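Local coordinates for protein NADPH-dependent nitro/flavin reductase (PDB 3N2S) that uses NADPH to reduce FMN, and also reduces nitroaromatic compounds, quinones and azo dyes, working as an FMN-containing homodimer, at residues Asp82-Arg85 and His86-Ala90; Glu102-Glu105 and Met106-Ser110; Leu149-Pro152 and Asp153-Pro157. All blocks are in the same frame, centred on the assembly; numbering follows the deposited sequence.

Contact 1: Asp82-Arg85 and His86-Ala90; sequences DLYR and HQQLA
The first turn of helix 84-92, entered directly from the end of strand 75-82 in the nitroreductase fold, is held together where Tyr84 meets Gln88 and the backbone closes from Leu83 to Gln87. The amide of Gln87 donates to Leu83 O (3.0 Å), and Gln88 N to Tyr84 O at 2.8 Å with a nearly straight N-H...O angle of 170°. Leu89 N reaches Arg85 O in the same i to i+4 pattern. Before the turn, Asp82 OD1 accepts from Arg85 N (3.1 Å) and, weakly, from Tyr84 N, a side-chain cap on the open helix end. Gln88 CG lies over one face of the Tyr84 ring, 3.7 Å from its centroid, a CH-pi contact. The bend at chi2 of Gln88 (-61°) folds its amide back, so that Gln88 OE1 comes 3.4 Å from Tyr84 CE1. The His86 ring turns its edge to the backbone, with CE1 3.3 Å from Asp82 O, while NE2 donates to the carbonyl oxygen of Val43. Ala180 O of the second subunit takes Arg85 NH2. Asp82 OD1 thus serves the helix end, while OD2 is shared by Ser47 of the same chain and Tyr187 of the second subunit; the salt bridge from Arg85 NH2 to Asp82 OD2 is long (3.7 Å), and the oxygen lies well out of the guanidinium plane, so it is a matter of charge alone.

Contact 2: Glu102-Glu105 and Met106-Ser110; sequences ENTE and MFMVS
Asn103 and Met106 meet at the N-terminus of helix 104-127, a long helix of the nitroreductase fold, where Asn103 is the N-cap. Its OD1 accepts from Met106 N at 2.9 Å with an N-H...O angle of 163°, the donor standing 26° out of the amide's carbonyl plane. With chi1 at 63°, Asn103 CG sits between its own backbone N and carbonyl carbon, which turns the amide oxygen back over the first turn. The same oxygen also lies against the Met106 side chain, 3.4 Å from CG. Met106, a selenomethionine, bends at chi2 and chi3, and its methyl CE returns to lie 3.7 Å from Glu105 CG.

Beyond the cap the regular helix bonds begin: Phe107 N donates to Asn103 O, Met108 N to Thr104 O and Val109 N to Glu105 O. One turn on, the Glu105 carboxylate crosses Val109, OE2 lying 3.6 Å from its methyl CG2. Thr104 CG2 makes a looser contact with the selenium of Met108, likewise a selenomethionine.

Further out, partners from both subunits hold the polar groups. Glu105 OE2 forms salt bridges with Arg234 and Arg139 of the second subunit, a pairing that would favour the ionised carboxylate, and Asn238 of the same subunit accepts from Thr104 N. Within the chain, Thr104 OG1 is hydrogen-bonded to Asn247 and the Phe107 ring packs on Phe246, so the C-terminal segment covers this end of the helix. Ile112 and Leu116, farther along the helix, line an FMN pocket, and the side chain of Val109 is about 7 Å from a bound FMN. At the end of this first stretch, Ser110 N closes on Met106 O at 3.0 Å.

Contact 3: Leu149-Pro152 and Asp153-Pro157; sequences LQTP and DHVLP
Pro152 and Val155 are the ends of a type II beta turn that delivers the chain into strand 155-164, following helix 142-149. The polar closure is slight: Val155 N donates to Pro152 O at 3.4 Å with an angle of 128°, a weak bond. His154, with a positive phi of 70°, occupies the third turn position, as a type II turn requires.

Apolar contacts accompany it. One methyl of Val155, CG2, lies against the Pro152 ring, 3.8 Å from CD, while the other, CG1, meets Thr151 CB at 3.7 Å. The two branches thus straddle the Thr151-Pro152 link. A wider contact joins Leu149 CD1 to Pro157 CG (4.3 Å), across the start of the strand. Tyr187 of the second subunit packs on both Pro152 and Val155, and Tyr84 of helix 84-92 also touches both, so the turn packs against both that helix and the dimer partner.

Water joins the two limbs. Thr151 OG1 sits between its backbone N and carbonyl carbon (chi1 55°), which turns the hydroxyl to a water 2.7 Å from OG1, and the same water lies 2.7 Å from both Pro152 O and Val155 O.

How the contacts relate
Along the chain the contacts come in series: contact 1 at the start of helix 84-92, contact 2 at the start of helix 104-127, contact 3 at the turn into strand 155-164. Their centres lie about 12 to 15 Å apart and all three touch one another. Leu83 CD1 packs on Met106 CB, Leu83 N probably donates to His154 O, and Phe107 CE1 meets Leu156 CD2. Strands 75-82 and 155-164 are antiparallel neighbours in the sheet, which brings contacts 1 and 3 together at one end of it. Each contact also reaches the second subunit, so the three together form part of the dimer interface.

Contact 1: Asp82-Arg85 and His86-Ala90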
ATOM      1  N   ASP A  82       9.280   7.606  -3.553  1.00 11.76           N
ATOM      2  CA  ASP A  82      10.285   8.674  -3.528  1.00 11.87           C
ATOM      3  C   ASP A  82      11.497   8.300  -2.690  1.00 14.96           C
ATOM      4  O   ASP A  82      11.406   8.236  -1.469  1.00 12.85           O
ATOM      5  CB  ASP A  82       9.666  10.012  -3.023  1.00 12.74           C
ATOM      6  CG  ASP A  82      10.551  11.259  -3.111  1.00 17.07           C
ATOM      7  OD1 ASP A  82      11.786  11.119  -3.080  1.00 14.34           O
ATOM      8  OD2 ASP A  82      10.001  12.379  -3.100  1.00 17.13           O
ATOM      9  N   LEU A  83      12.638   8.131  -3.357  1.00 13.44           N
ATOM     10  CA  LEU A  83      13.939   7.894  -2.709  1.00 12.56           C
ATOM     11  C   LEU A  83      14.909   9.035  -3.057  1.00 17.72           C
ATOM     12  O   LEU A  83      16.074   9.046  -2.632  1.00 16.83           O
ATOM     13  CB  LEU A  83      14.484   6.512  -3.060  1.00 12.02           C
ATOM     14  CG  LEU A  83      13.669   5.330  -2.469  1.00 16.18           C
ATOM     15  CD1 LEU A  83      14.113   4.007  -3.011  1.00 16.94           C
ATOM     16  CD2 LEU A  83      13.697   5.331  -0.942  1.00 18.65           C
ATOM     17  N   TYR A  84      14.401  10.020  -3.807  1.00 15.55           N
ATOM     18  CA  TYR A  84      15.161  11.220  -4.200  1.00 15.50           C
ATOM     19  C   TYR A  84      15.456  12.079  -2.963  1.00 17.73           C
ATOM     20  O   TYR A  84      16.563  12.609  -2.825  1.00 17.37           O
ATOM     21  CB  TYR A  84      14.388  12.003  -5.252  1.00 17.05           C
ATOM     22  CG  TYR A  84      14.984  13.348  -5.618  1.00 18.31           C
ATOM     23  CD1 TYR A  84      15.974  13.451  -6.590  1.00 20.74           C
ATOM     24  CD2 TYR A  84      14.506  14.523  -5.046  1.00 18.81           C
ATOM     25  CE1 TYR A  84      16.489  14.692  -6.972  1.00 21.34           C
ATOM     26  CE2 TYR A  84      15.013  15.772  -5.421  1.00 19.31           C
ATOM     27  CZ  TYR A  84      15.996  15.851  -6.394  1.00 28.55           C
ATOM     28  OH  TYR A  84      16.515  17.076  -6.748  1.00 29.60           O
ATOM     29  N   ARG A  85      14.467  12.196  -2.054  1.00 15.04           N
ATOM     30  CA  ARG A  85      14.589  12.919  -0.782  1.00 14.98           C
ATOM     31  C   ARG A  85      15.813  12.389  -0.009  1.00 18.43           C
ATOM     32  O   ARG A  85      16.635  13.179   0.463  1.00 18.72           O
ATOM     33  CB  ARG A  85      13.304  12.693   0.043  1.00 16.60           C
ATOM     34  CG  ARG A  85      13.281  13.356   1.438  1.00 19.98           C
ATOM     35  CD  ARG A  85      11.963  13.138   2.181  1.00 14.97           C
ATOM     36  NE  ARG A  85      10.834  13.694   1.422  1.00 15.33           N
ATOM     37  CZ  ARG A  85       9.845  12.967   0.904  1.00 25.08           C
ATOM     38  NH1 ARG A  85       9.796  11.655   1.111  1.00 10.51           N
ATOM     39  NH2 ARG A  85       8.895  13.547   0.184  1.00 14.76           N
ATOM     40  N   HIS A  86      15.953  11.059   0.040  1.00 14.09           N
ATOM     41  CA  HIS A  86      17.017  10.316   0.725  1.00 14.30           C
ATOM     42  C   HIS A  86      18.355  10.505  -0.001  1.00 18.03           C
ATOM     43  O   HIS A  86      19.372  10.751   0.651  1.00 16.32           O
ATOM     44  CB  HIS A  86      16.592   8.837   0.899  1.00 15.05           C
ATOM     45  CG  HIS A  86      15.181   8.729   1.412  1.00 18.29           C
ATOM     46  ND1 HIS A  86      14.081   8.910   0.571  1.00 20.63           N
ATOM     47  CD2 HIS A  86      14.733   8.590   2.678  1.00 20.13           C
ATOM     48  CE1 HIS A  86      13.012   8.842   1.351  1.00 19.89           C
ATOM     49  NE2 HIS A  86      13.357   8.638   2.625  1.00 20.26           N
ATOM     50  N   GLN A  87      18.340  10.460  -1.350  1.00 16.45           N
ATOM     51  CA  GLN A  87      19.537  10.732  -2.156  1.00 16.89           C
ATOM     52  C   GLN A  87      20.057  12.144  -1.845  1.00 19.64           C
ATOM     53  O   GLN A  87      21.239  12.302  -1.558  1.00 17.62           O
ATOM     54  CB  GLN A  87      19.217  10.635  -3.658  1.00 18.01           C
ATOM     55  CG  GLN A  87      20.466  10.762  -4.538  1.00 28.12           C
ATOM     56  CD  GLN A  87      20.177  11.094  -5.977  1.00 45.41           C
ATOM     57  OE1 GLN A  87      19.141  11.681  -6.336  1.00 36.22           O
ATOM     58  NE2 GLN A  87      21.124  10.755  -6.838  1.00 37.05           N
ATOM     59  N   GLN A  88      19.170  13.162  -1.903  1.00 17.63           N
ATOM     60  CA  GLN A  88      19.534  14.570  -1.662  1.00 17.77           C
ATOM     61  C   GLN A  88      19.930  14.886  -0.212  1.00 23.84           C
ATOM     62  O   GLN A  88      20.845  15.676   0.022  1.00 23.93           O
ATOM     63  CB  GLN A  88      18.430  15.510  -2.138  1.00 18.78           C
ATOM     64  CG  GLN A  88      18.239  15.569  -3.664  1.00 29.31           C
ATOM     65  CD  GLN A  88      19.411  16.051  -4.509  1.00 56.19           C
ATOM     66  OE1 GLN A  88      19.520  15.685  -5.690  1.00 52.60           O
ATOM     67  NE2 GLN A  88      20.259  16.931  -3.977  1.00 55.72           N
ATOM     68  N   LEU A  89      19.247  14.245   0.748  1.00 21.06           N
ATOM     69  CA  LEU A  89      19.494  14.336   2.191  1.00 22.21           C
ATOM     70  C   LEU A  89      20.973  13.937   2.432  1.00 24.77           C
ATOM     71  O   LEU A  89      21.708  14.664   3.101  1.00 24.42           O
ATOM     72  CB  LEU A  89      18.495  13.354   2.873  1.00 22.97           C
ATOM     73  CG  LEU A  89      18.638  12.885   4.291  1.00 28.74           C
ATOM     74  CD1 LEU A  89      17.318  12.347   4.756  1.00 29.36           C
ATOM     75  CD2 LEU A  89      19.652  11.749   4.406  1.00 31.82           C
ATOM     76  N   ALA A  90      21.411  12.830   1.815  1.00 20.36           N
ATOM     77  CA  ALA A  90      22.770  12.305   1.938  1.00 20.75           C
ATOM     78  C   ALA A  90      23.797  13.228   1.267  1.00 26.67           C
ATOM     79  O   ALA A  90      24.863  13.462   1.851  1.00 26.66           O
ATOM     80  CB  ALA A  90      22.847  10.906   1.364  1.00 21.28           C
TER

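Contact 2: Glu102-Glu105 and Met106-Ser110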
ATOM      1  N   GLU A 102      18.613   1.541  -4.830  1.00 16.21           N
ATOM      2  CA  GLU A 102      18.201   0.884  -6.068  1.00 16.74           C
ATOM      3  C   GLU A 102      17.847  -0.597  -6.073  1.00 19.35           C
ATOM      4  O   GLU A 102      17.561  -1.120  -7.139  1.00 19.90           O
ATOM      5  CB  GLU A 102      19.215   1.221  -7.188  1.00 18.38           C
ATOM      6  CG  GLU A 102      19.429   2.717  -7.343  1.00 23.02           C
ATOM      7  CD  GLU A 102      20.334   3.178  -8.468  1.00 31.55           C
ATOM      8  OE1 GLU A 102      21.027   2.328  -9.065  1.00 22.51           O
ATOM      9  OE2 GLU A 102      20.364   4.398  -8.742  1.00 26.14           O
ATOM     10  N   ASN A 103      17.823  -1.266  -4.913  1.00 15.39           N
ATOM     11  CA  ASN A 103      17.529  -2.689  -4.881  1.00 14.75           C
ATOM     12  C   ASN A 103      16.021  -2.979  -4.793  1.00 17.06           C
ATOM     13  O   ASN A 103      15.221  -2.046  -4.685  1.00 15.90           O
ATOM     14  CB  ASN A 103      18.328  -3.390  -3.758  1.00 17.25           C
ATOM     15  CG  ASN A 103      18.019  -2.951  -2.343  1.00 30.55           C
ATOM     16  OD1 ASN A 103      17.044  -2.241  -2.058  1.00 21.41           O
ATOM     17  ND2 ASN A 103      18.828  -3.426  -1.407  1.00 24.08           N
ATOM     18  N   THR A 104      15.652  -4.268  -4.817  1.00 13.63           N
ATOM     19  CA  THR A 104      14.263  -4.719  -4.739  1.00 12.94           C
ATOM     20  C   THR A 104      13.668  -4.363  -3.382  1.00 14.77           C
ATOM     21  O   THR A 104      12.522  -3.909  -3.328  1.00 12.97           O
ATOM     22  CB  THR A 104      14.166  -6.226  -5.102  1.00 18.83           C
ATOM     23  OG1 THR A 104      14.620  -6.385  -6.456  1.00 17.78           O
ATOM     24  CG2 THR A 104      12.730  -6.813  -4.924  1.00 14.59           C
ATOM     25  N   GLU A 105      14.448  -4.542  -2.298  1.00 10.49           N
ATOM     26  CA  GLU A 105      14.002  -4.211  -0.940  1.00 10.93           C
ATOM     27  C   GLU A 105      13.508  -2.752  -0.841  1.00 14.20           C
ATOM     28  O   GLU A 105      12.395  -2.526  -0.389  1.00 12.60           O
ATOM     29  CB  GLU A 105      15.101  -4.500   0.119  1.00 11.56           C
ATOM     30  CG  GLU A 105      14.744  -4.009   1.524  1.00 14.93           C
ATOM     31  CD  GLU A 105      13.516  -4.571   2.241  1.00 20.77           C
ATOM     32  OE1 GLU A 105      12.877  -5.527   1.744  1.00 21.05           O
ATOM     33  OE2 GLU A 105      13.222  -4.079   3.352  1.00 18.70           O
HETATM   34  N   MSE A 106      14.305  -1.785  -1.314  1.00 11.35           N
HETATM   35  CA  MSE A 106      13.927  -0.362  -1.242  1.00 12.46           C
HETATM   36  C   MSE A 106      12.740  -0.050  -2.165  1.00 14.98           C
HETATM   37  O   MSE A 106      11.964   0.850  -1.868  1.00 12.95           O
HETATM   38  CB  MSE A 106      15.106   0.576  -1.564  1.00 17.00           C
HETATM   39  CG  MSE A 106      16.170   0.624  -0.468  1.00 27.13           C
HETATM   40 SE   MSE A 106      15.409   0.897   1.312  1.00 38.94          SE
HETATM   41  CE  MSE A 106      16.218  -0.672   2.146  1.00 36.54           C
ATOM     42  N   PHE A 107      12.599  -0.810  -3.272  1.00 14.48           N
ATOM     43  CA  PHE A 107      11.471  -0.639  -4.192  1.00 13.04           C
ATOM     44  C   PHE A 107      10.179  -1.098  -3.482  1.00 14.28           C
ATOM     45  O   PHE A 107       9.163  -0.409  -3.520  1.00 11.95           O
ATOM     46  CB  PHE A 107      11.724  -1.419  -5.482  1.00 15.21           C
ATOM     47  CG  PHE A 107      10.602  -1.397  -6.498  1.00 16.86           C
ATOM     48  CD1 PHE A 107      10.207  -0.203  -7.097  1.00 19.30           C
ATOM     49  CD2 PHE A 107      10.021  -2.579  -6.938  1.00 19.25           C
ATOM     50  CE1 PHE A 107       9.239  -0.194  -8.103  1.00 19.85           C
ATOM     51  CE2 PHE A 107       9.041  -2.567  -7.928  1.00 22.06           C
ATOM     52  CZ  PHE A 107       8.646  -1.371  -8.492  1.00 20.22           C
HETATM   53  N   MSE A 108      10.257  -2.207  -2.762  1.00 11.27           N
HETATM   54  CA  MSE A 108       9.112  -2.700  -1.986  1.00 12.50           C
HETATM   55  C   MSE A 108       8.760  -1.718  -0.860  1.00 14.64           C
HETATM   56  O   MSE A 108       7.587  -1.371  -0.675  1.00 10.73           O
HETATM   57  CB  MSE A 108       9.421  -4.097  -1.421  1.00 14.95           C
HETATM   58  CG  MSE A 108       9.607  -5.130  -2.500  1.00 22.13           C
HETATM   59 SE   MSE A 108       9.975  -6.902  -1.756  1.00 31.33          SE
HETATM   60  CE  MSE A 108       8.261  -7.302  -1.183  1.00 26.37           C
ATOM     61  N   VAL A 109       9.785  -1.206  -0.170  1.00 12.72           N
ATOM     62  CA  VAL A 109       9.607  -0.249   0.926  1.00 12.59           C
ATOM     63  C   VAL A 109       8.854   0.993   0.449  1.00 13.63           C
ATOM     64  O   VAL A 109       7.851   1.394   1.072  1.00 11.41           O
ATOM     65  CB  VAL A 109      10.968   0.083   1.625  1.00 15.30           C
ATOM     66  CG1 VAL A 109      10.894   1.394   2.404  1.00 14.82           C
ATOM     67  CG2 VAL A 109      11.403  -1.076   2.544  1.00 14.41           C
ATOM     68  N   SER A 110       9.320   1.588  -0.651  1.00  9.96           N
ATOM     69  CA  SER A 110       8.717   2.826  -1.161  1.00 11.53           C
ATOM     70  C   SER A 110       7.297   2.636  -1.709  1.00 14.44           C
ATOM     71  O   SER A 110       6.449   3.491  -1.451  1.00 14.69           O
ATOM     72  CB  SER A 110       9.638   3.508  -2.179  1.00 16.74           C
ATOM     73  OG  SER A 110       9.902   2.663  -3.287  1.00 27.32           O
TER

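Contact 3: Leu149-Pro152 and Asp153-Pro157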
ATOM      1  N   LEU A 149       4.818  15.780 -14.743  1.00 15.82           N
ATOM      2  CA  LEU A 149       5.051  16.099 -13.330  1.00 15.90           C
ATOM      3  C   LEU A 149       6.469  16.577 -13.023  1.00 21.39           C
ATOM      4  O   LEU A 149       6.731  16.990 -11.893  1.00 19.90           O
ATOM      5  CB  LEU A 149       4.691  14.884 -12.455  1.00 15.15           C
ATOM      6  CG  LEU A 149       3.268  14.303 -12.621  1.00 17.83           C
ATOM      7  CD1 LEU A 149       3.127  13.012 -11.839  1.00 16.77           C
ATOM      8  CD2 LEU A 149       2.205  15.297 -12.187  1.00 18.25           C
ATOM      9  N   GLN A 150       7.386  16.494 -14.018  1.00 19.16           N
ATOM     10  CA  GLN A 150       8.807  16.884 -13.889  1.00 20.09           C
ATOM     11  C   GLN A 150       9.446  16.193 -12.672  1.00 23.54           C
ATOM     12  O   GLN A 150      10.075  16.838 -11.825  1.00 21.98           O
ATOM     13  CB  GLN A 150       8.966  18.419 -13.868  1.00 21.66           C
ATOM     14  CG  GLN A 150       8.600  19.082 -15.209  1.00 35.02           C
ATOM     15  CD  GLN A 150       9.668  18.901 -16.277  1.00 56.97           C
ATOM     16  OE1 GLN A 150      10.787  19.420 -16.169  1.00 55.26           O
ATOM     17  NE2 GLN A 150       9.358  18.141 -17.324  1.00 46.10           N
ATOM     18  N   THR A 151       9.194  14.876 -12.549  1.00 19.25           N
ATOM     19  CA  THR A 151       9.735  14.118 -11.421  1.00 18.17           C
ATOM     20  C   THR A 151      11.189  13.777 -11.693  1.00 20.02           C
ATOM     21  O   THR A 151      11.525  13.374 -12.801  1.00 18.51           O
ATOM     22  CB  THR A 151       8.882  12.896 -11.069  1.00 18.68           C
ATOM     23  OG1 THR A 151       8.717  12.080 -12.227  1.00 18.02           O
ATOM     24  CG2 THR A 151       7.542  13.265 -10.440  1.00 15.96           C
ATOM     25  N   PRO A 152      12.069  13.933 -10.688  1.00 17.48           N
ATOM     26  CA  PRO A 152      13.495  13.642 -10.912  1.00 17.21           C
ATOM     27  C   PRO A 152      13.796  12.146 -10.831  1.00 21.60           C
ATOM     28  O   PRO A 152      12.875  11.324 -10.671  1.00 19.18           O
ATOM     29  CB  PRO A 152      14.171  14.436  -9.791  1.00 18.70           C
ATOM     30  CG  PRO A 152      13.154  14.371  -8.639  1.00 22.21           C
ATOM     31  CD  PRO A 152      11.801  14.394  -9.307  1.00 17.49           C
ATOM     32  N   ASP A 153      15.090  11.777 -10.876  1.00 18.84           N
ATOM     33  CA  ASP A 153      15.467  10.372 -10.739  1.00 19.17           C
ATOM     34  C   ASP A 153      15.146   9.933  -9.313  1.00 18.51           C
ATOM     35  O   ASP A 153      15.041  10.789  -8.435  1.00 17.31           O
ATOM     36  CB  ASP A 153      16.949  10.146 -11.051  1.00 22.54           C
ATOM     37  CG  ASP A 153      17.134   8.963 -11.966  1.00 40.57           C
ATOM     38  OD1 ASP A 153      17.456   7.868 -11.462  1.00 43.48           O
ATOM     39  OD2 ASP A 153      16.878   9.112 -13.189  1.00 45.12           O
ATOM     40  N   HIS A 154      14.914   8.622  -9.103  1.00 14.00           N
ATOM     41  CA  HIS A 154      14.539   8.059  -7.784  1.00 14.71           C
ATOM     42  C   HIS A 154      13.126   8.441  -7.338  1.00 15.18           C
ATOM     43  O   HIS A 154      12.792   8.327  -6.156  1.00 13.60           O
ATOM     44  CB  HIS A 154      15.592   8.335  -6.690  1.00 15.60           C
ATOM     45  CG  HIS A 154      16.945   7.836  -7.068  1.00 19.32           C
ATOM     46  ND1 HIS A 154      17.205   6.484  -7.173  1.00 21.53           N
ATOM     47  CD2 HIS A 154      18.047   8.529  -7.419  1.00 21.06           C
ATOM     48  CE1 HIS A 154      18.468   6.396  -7.560  1.00 21.32           C
ATOM     49  NE2 HIS A 154      19.012   7.600  -7.727  1.00 21.33           N
ATOM     50  N   VAL A 155      12.308   8.896  -8.296  1.00 11.10           N
ATOM     51  CA  VAL A 155      10.898   9.232  -8.060  1.00 11.44           C
ATOM     52  C   VAL A 155      10.088   8.454  -9.105  1.00 16.96           C
ATOM     53  O   VAL A 155      10.363   8.557 -10.304  1.00 14.71           O
ATOM     54  CB  VAL A 155      10.577  10.756  -8.038  1.00 14.16           C
ATOM     55  CG1 VAL A 155       9.075  11.001  -7.877  1.00 14.14           C
ATOM     56  CG2 VAL A 155      11.330  11.466  -6.924  1.00 13.08           C
ATOM     57  N   LEU A 156       9.143   7.618  -8.637  1.00 12.69           N
ATOM     58  CA  LEU A 156       8.331   6.822  -9.542  1.00 11.86           C
ATOM     59  C   LEU A 156       6.835   7.064  -9.306  1.00 14.42           C
ATOM     60  O   LEU A 156       6.306   6.597  -8.289  1.00 12.15           O
ATOM     61  CB  LEU A 156       8.661   5.309  -9.385  1.00 11.21           C
ATOM     62  CG  LEU A 156       8.038   4.357 -10.435  1.00 15.97           C
ATOM     63  CD1 LEU A 156       8.725   4.524 -11.823  1.00 15.22           C
ATOM     64  CD2 LEU A 156       8.179   2.910 -10.003  1.00 16.66           C
ATOM     65  N   PRO A 157       6.114   7.714 -10.249  1.00 11.77           N
ATOM     66  CA  PRO A 157       4.645   7.839 -10.080  1.00 10.69           C
ATOM     67  C   PRO A 157       4.031   6.425 -10.118  1.00 12.27           C
ATOM     68  O   PRO A 157       4.446   5.594 -10.912  1.00 12.32           O
ATOM     69  CB  PRO A 157       4.214   8.694 -11.282  1.00 12.76           C
ATOM     70  CG  PRO A 157       5.511   9.378 -11.771  1.00 17.71           C
ATOM     71  CD  PRO A 157       6.559   8.317 -11.527  1.00 13.85           C
TER
HETATM   72  O   HOH W   1      10.813  10.448 -12.200  1.00 19.71           O